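Local coordinates for protein extracellular ligand-binding receptor (Rhodopseudomonas palustris, PDB 3SG0) that binds the aromatic acid benzoylformate and probably serves as the solute-binding receptor of a transport system, at residues A[143-155]-A[175-188]. Sequence-based numbering, arbitrary orientation. Where two conformers were deposited one is given.
Sequences DDIMAEAIGKYIA and YYKVLAAAAPKLGF
Tyr175 donates its hydroxyl to Asp143 across the interface, with OH 2.7 Å from OD1; the approach is from above the carboxylate, 45° out of its plane. The same OD1 is hydrogen-bonded to His247, so two partners fix the acid. With CG anti to its carbonyl carbon (chi1 -82°), Tyr175 carries its ring past Ala147, whose CB lies 3.7 Å from CD1. A phenylalanine here would probably keep this packing but leave Asp143 without its hydroxyl mate.

The helix axes approach to 9.0 Å, crossing at -42°, and the buried side packs closely on Ala147 and Gly151. Ala147 CB meets Val178 CG1 at 3.6 Å; Leu186 CD1 rests 3.5 Å from Gly151 O, where a CB would crowd it. Ile154 CG2 lies over one Phe188 face, offset toward the rim.

The solvent side is looser: Lys152 CG stays 4.3 Å from Leu186 CD2, and in one of two Glu148 conformers, provisionally, a water 2.8 Å from both Glu148 OE2 and Val178 O bridges them.

Ile150, Ile154 and Leu179 all touch Phe219 of strand 217-221, so both helices cover one side of the parallel sheet, typical of a periplasmic binding protein lobe, with the Asp143 side chain about 5 Å (nearest atoms) from bound benzoylformate.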
loop_
_atom_site.group_PDB
_atom_site.type_symbol
_atom_site.label_atom_id
_atom_site.label_comp_id
_atom_site.label_asym_id
_atom_site.label_seq_id
_atom_site.Cartn_x
_atom_site.Cartn_y
_atom_site.Cartn_z
ATOM N N ASP A 143 3.861 2.665 -6.934
ATOM C CA ASP A 143 4.077 1.422 -7.659
ATOM C C ASP A 143 5.066 1.550 -8.798
ATOM O O ASP A 143 5.703 0.561 -9.152
ATOM C CB ASP A 143 2.759 0.858 -8.191
ATOM C CG ASP A 143 1.915 0.245 -7.103
ATOM O OD1 ASP A 143 2.495 -0.464 -6.242
ATOM O OD2 ASP A 143 0.690 0.479 -7.105
ATOM N N ASP A 144 5.211 2.731 -9.393
ATOM C CA ASP A 144 6.177 2.855 -10.478
ATOM C C ASP A 144 7.612 2.606 -10.006
ATOM O O ASP A 144 8.421 2.041 -10.748
ATOM C CB ASP A 144 6.024 4.164 -11.283
ATOM C CG ASP A 144 6.146 5.426 -10.446
ATOM O OD1 ASP A 144 5.975 5.392 -9.219
ATOM O OD2 ASP A 144 6.398 6.497 -11.048
ATOM N N ILE A 145 7.919 2.998 -8.771
ATOM C CA ILE A 145 9.227 2.725 -8.185
ATOM C C ILE A 145 9.451 1.221 -8.083
ATOM O O ILE A 145 10.508 0.698 -8.441
ATOM C CB ILE A 145 9.341 3.349 -6.778
ATOM C CG1 ILE A 145 9.216 4.873 -6.850
ATOM C CG2 ILE A 145 10.645 2.941 -6.103
ATOM C CD1 ILE A 145 9.010 5.533 -5.494
HETATM N N MSE A 146 8.439 0.521 -7.588
HETATM C CA MSE A 146 8.531 -0.919 -7.424
HETATM C C MSE A 146 8.589 -1.636 -8.767
HETATM O O MSE A 146 9.349 -2.593 -8.935
HETATM C CB MSE A 146 7.360 -1.435 -6.588
HETATM C CG MSE A 146 7.324 -0.844 -5.178
HETATM SE SE MSE A 146 8.901 -1.345 -4.123
HETATM C CE MSE A 146 8.766 -0.110 -2.646
ATOM N N ALA A 147 7.786 -1.177 -9.725
ATOM C CA ALA A 147 7.759 -1.782 -11.053
ATOM C C ALA A 147 9.112 -1.630 -11.744
ATOM O O ALA A 147 9.587 -2.554 -12.409
ATOM C CB ALA A 147 6.659 -1.165 -11.889
ATOM N N GLU A 148 9.747 -0.475 -11.592
ATOM C CA GLU A 148 11.069 -0.282 -12.175
ATOM C C GLU A 148 12.076 -1.238 -11.546
ATOM O O GLU A 148 12.886 -1.845 -12.254
ATOM C CB GLU A 148 11.534 1.166 -12.020
ATOM C CG GLU A 148 10.744 2.171 -12.846
ATOM C CD GLU A 148 11.001 2.063 -14.341
ATOM O OE1 GLU A 148 11.882 1.277 -14.746
ATOM O OE2 GLU A 148 10.320 2.771 -15.113
ATOM N N ALA A 149 12.021 -1.389 -10.229
ATOM C CA ALA A 149 12.967 -2.254 -9.531
ATOM C C ALA A 149 12.793 -3.734 -9.888
ATOM O O ALA A 149 13.768 -4.453 -10.117
ATOM C CB ALA A 149 12.860 -2.051 -8.025
ATOM N N ILE A 150 11.553 -4.203 -9.930
ATOM C CA ILE A 150 11.315 -5.598 -10.272
ATOM C C ILE A 150 11.634 -5.862 -11.745
ATOM O O ILE A 150 12.160 -6.925 -12.086
ATOM C CB ILE A 150 9.882 -6.069 -9.872
ATOM C CG1 ILE A 150 9.797 -7.600 -9.870
ATOM C CG2 ILE A 150 8.812 -5.451 -10.767
ATOM C CD1 ILE A 150 10.708 -8.269 -8.849
ATOM N N GLY A 151 11.348 -4.892 -12.611
ATOM C CA GLY A 151 11.703 -5.019 -14.021
ATOM C C GLY A 151 13.197 -5.207 -14.224
ATOM O O GLY A 151 13.635 -6.059 -15.009
ATOM N N LYS A 152 13.987 -4.415 -13.504
ATOM C CA LYS A 152 15.437 -4.531 -13.567
ATOM C C LYS A 152 15.898 -5.902 -13.094
ATOM O O LYS A 152 16.784 -6.512 -13.701
ATOM C CB LYS A 152 16.096 -3.435 -12.733
ATOM C CG LYS A 152 16.028 -2.055 -13.354
ATOM C CD LYS A 152 16.860 -1.069 -12.548
ATOM C CE LYS A 152 16.973 0.277 -13.242
ATOM N NZ LYS A 152 15.716 1.062 -13.141
ATOM N N TYR A 153 15.313 -6.393 -12.008
ATOM C CA TYR A 153 15.675 -7.710 -11.509
ATOM C C TYR A 153 15.346 -8.793 -12.529
ATOM O O TYR A 153 16.170 -9.658 -12.814
ATOM C CB TYR A 153 14.993 -8.029 -10.177
ATOM C CG TYR A 153 15.361 -9.406 -9.692
ATOM C CD1 TYR A 153 16.585 -9.634 -9.078
ATOM C CD2 TYR A 153 14.517 -10.487 -9.890
ATOM C CE1 TYR A 153 16.945 -10.890 -8.649
ATOM C CE2 TYR A 153 14.874 -11.756 -9.467
ATOM C CZ TYR A 153 16.090 -11.947 -8.843
ATOM O OH TYR A 153 16.458 -13.201 -8.413
ATOM N N ILE A 154 14.140 -8.751 -13.078
ATOM C CA ILE A 154 13.733 -9.741 -14.066
ATOM C C ILE A 154 14.710 -9.766 -15.242
ATOM O O ILE A 154 15.134 -10.834 -15.691
ATOM C CB ILE A 154 12.297 -9.481 -14.550
ATOM C CG1 ILE A 154 11.318 -9.692 -13.389
ATOM C CG2 ILE A 154 11.956 -10.396 -15.723
ATOM C CD1 ILE A 154 9.894 -9.225 -13.664
ATOM N N ALA A 155 15.082 -8.591 -15.734
ATOM C CA ALA A 155 16.036 -8.516 -16.839
ATOM C C ALA A 155 17.356 -9.194 -16.470
ATOM O O ALA A 155 17.942 -9.922 -17.280
ATOM C CB ALA A 155 16.266 -7.074 -17.241
ATOM N N TYR A 175 1.226 -1.241 -12.922
ATOM C CA TYR A 175 2.325 -2.171 -13.154
ATOM C C TYR A 175 2.511 -2.445 -14.635
ATOM O O TYR A 175 3.626 -2.356 -15.159
ATOM C CB TYR A 175 2.152 -3.480 -12.350
ATOM C CG TYR A 175 2.631 -3.275 -10.947
ATOM C CD1 TYR A 175 3.975 -3.412 -10.628
ATOM C CD2 TYR A 175 1.760 -2.857 -9.953
ATOM C CE1 TYR A 175 4.436 -3.154 -9.345
ATOM C CE2 TYR A 175 2.211 -2.608 -8.667
ATOM C CZ TYR A 175 3.550 -2.756 -8.371
ATOM O OH TYR A 175 4.015 -2.469 -7.106
ATOM N N TYR A 176 1.427 -2.772 -15.324
ATOM C CA TYR A 176 1.550 -3.096 -16.733
ATOM C C TYR A 176 2.183 -1.950 -17.516
ATOM O O TYR A 176 3.093 -2.159 -18.332
ATOM C CB TYR A 176 0.203 -3.444 -17.355
ATOM C CG TYR A 176 0.369 -3.810 -18.805
ATOM C CD1 TYR A 176 0.810 -5.073 -19.165
ATOM C CD2 TYR A 176 0.159 -2.875 -19.811
ATOM C CE1 TYR A 176 0.997 -5.415 -20.491
ATOM C CE2 TYR A 176 0.342 -3.210 -21.143
ATOM C CZ TYR A 176 0.764 -4.479 -21.468
ATOM O OH TYR A 176 0.948 -4.817 -22.792
ATOM N N LYS A 177 1.709 -0.734 -17.293
ATOM C CA LYS A 177 2.191 0.371 -18.112
ATOM C C LYS A 177 3.681 0.630 -17.916
ATOM O O LYS A 177 4.402 0.902 -18.886
ATOM C CB LYS A 177 1.350 1.633 -17.905
ATOM C CG LYS A 177 1.679 2.469 -16.688
ATOM C CD LYS A 177 0.935 3.799 -16.774
ATOM C CE LYS A 177 1.102 4.637 -15.518
ATOM N NZ LYS A 177 0.194 5.824 -15.525
ATOM N N VAL A 178 4.157 0.537 -16.681
ATOM C CA VAL A 178 5.573 0.776 -16.415
ATOM C C VAL A 178 6.447 -0.357 -16.942
ATOM O O VAL A 178 7.489 -0.109 -17.563
ATOM C CB VAL A 178 5.827 1.038 -14.918
ATOM C CG1 VAL A 178 7.321 1.132 -14.626
ATOM C CG2 VAL A 178 5.118 2.310 -14.504
ATOM N N LEU A 179 6.023 -1.596 -16.724
ATOM C CA LEU A 179 6.755 -2.741 -17.258
ATOM C C LEU A 179 6.783 -2.735 -18.782
ATOM O O LEU A 179 7.825 -2.993 -19.391
ATOM C CB LEU A 179 6.158 -4.053 -16.750
ATOM C CG LEU A 179 6.349 -4.332 -15.263
ATOM C CD1 LEU A 179 5.488 -5.510 -14.840
ATOM C CD2 LEU A 179 7.816 -4.595 -14.960
ATOM N N ALA A 180 5.646 -2.442 -19.405
ATOM C CA ALA A 180 5.579 -2.403 -20.862
ATOM C C ALA A 180 6.513 -1.343 -21.442
ATOM O O ALA A 180 7.168 -1.572 -22.465
ATOM C CB ALA A 180 4.153 -2.168 -21.323
ATOM N N ALA A 181 6.580 -0.180 -20.805
ATOM C CA ALA A 181 7.446 0.887 -21.292
ATOM C C ALA A 181 8.921 0.538 -21.113
ATOM O O ALA A 181 9.757 0.901 -21.946
ATOM C CB ALA A 181 7.115 2.198 -20.601
ATOM N N ALA A 182 9.240 -0.173 -20.036
ATOM C CA ALA A 182 10.629 -0.487 -19.706
ATOM C C ALA A 182 11.156 -1.714 -20.444
ATOM O O ALA A 182 12.361 -1.836 -20.672
ATOM C CB ALA A 182 10.780 -0.674 -18.200
ATOM N N ALA A 183 10.254 -2.610 -20.827
ATOM C CA ALA A 183 10.636 -3.900 -21.403
ATOM C C ALA A 183 11.639 -3.820 -22.563
ATOM O O ALA A 183 12.651 -4.523 -22.555
ATOM C CB ALA A 183 9.393 -4.686 -21.821
ATOM N N PRO A 184 11.359 -2.976 -23.571
ATOM C CA PRO A 184 12.253 -2.912 -24.735
ATOM C C PRO A 184 13.706 -2.625 -24.360
ATOM O O PRO A 184 14.606 -3.303 -24.854
ATOM C CB PRO A 184 11.677 -1.754 -25.551
ATOM C CG PRO A 184 10.228 -1.752 -25.204
ATOM C CD PRO A 184 10.174 -2.117 -23.745
ATOM N N LYS A 185 13.933 -1.637 -23.503
ATOM C CA LYS A 185 15.294 -1.292 -23.099
ATOM C C LYS A 185 15.888 -2.287 -22.106
ATOM O O LYS A 185 17.106 -2.446 -22.032
ATOM C CB LYS A 185 15.362 0.136 -22.550
ATOM C CG LYS A 185 15.616 1.183 -23.625
ATOM C CD LYS A 185 14.625 2.328 -23.541
ATOM C CE LYS A 185 14.665 3.183 -24.797
ATOM N NZ LYS A 185 13.548 4.168 -24.831
ATOM N N LEU A 186 15.027 -2.960 -21.348
ATOM C CA LEU A 186 15.486 -3.975 -20.407
ATOM C C LEU A 186 15.917 -5.245 -21.135
ATOM O O LEU A 186 16.742 -6.005 -20.633
ATOM C CB LEU A 186 14.401 -4.298 -19.379
ATOM C CG LEU A 186 14.076 -3.219 -18.343
ATOM C CD1 LEU A 186 12.921 -3.657 -17.455
ATOM C CD2 LEU A 186 15.301 -2.883 -17.508
ATOM N N GLY A 187 15.353 -5.475 -22.315
ATOM C CA GLY A 187 15.733 -6.623 -23.117
ATOM C C GLY A 187 14.810 -7.824 -23.022
ATOM O O GLY A 187 15.192 -8.931 -23.392
ATOM N N PHE A 188 13.597 -7.625 -22.521
ATOM C CA PHE A 188 12.601 -8.688 -22.582
ATOM C C PHE A 188 11.310 -8.178 -23.204
ATOM O O PHE A 188 11.140 -6.977 -23.398
ATOM C CB PHE A 188 12.365 -9.353 -21.211
ATOM C CG PHE A 188 11.800 -8.438 -20.151
ATOM C CD1 PHE A 188 10.436 -8.199 -20.072
ATOM C CD2 PHE A 188 12.629 -7.859 -19.205
ATOM C CE1 PHE A 188 9.918 -7.374 -19.085
ATOM C CE2 PHE A 188 12.115 -7.037 -18.214
ATOM C CZ PHE A 188 10.758 -6.796 -18.158
HETATM O O HOH W 1 8.923 2.336 -17.480
#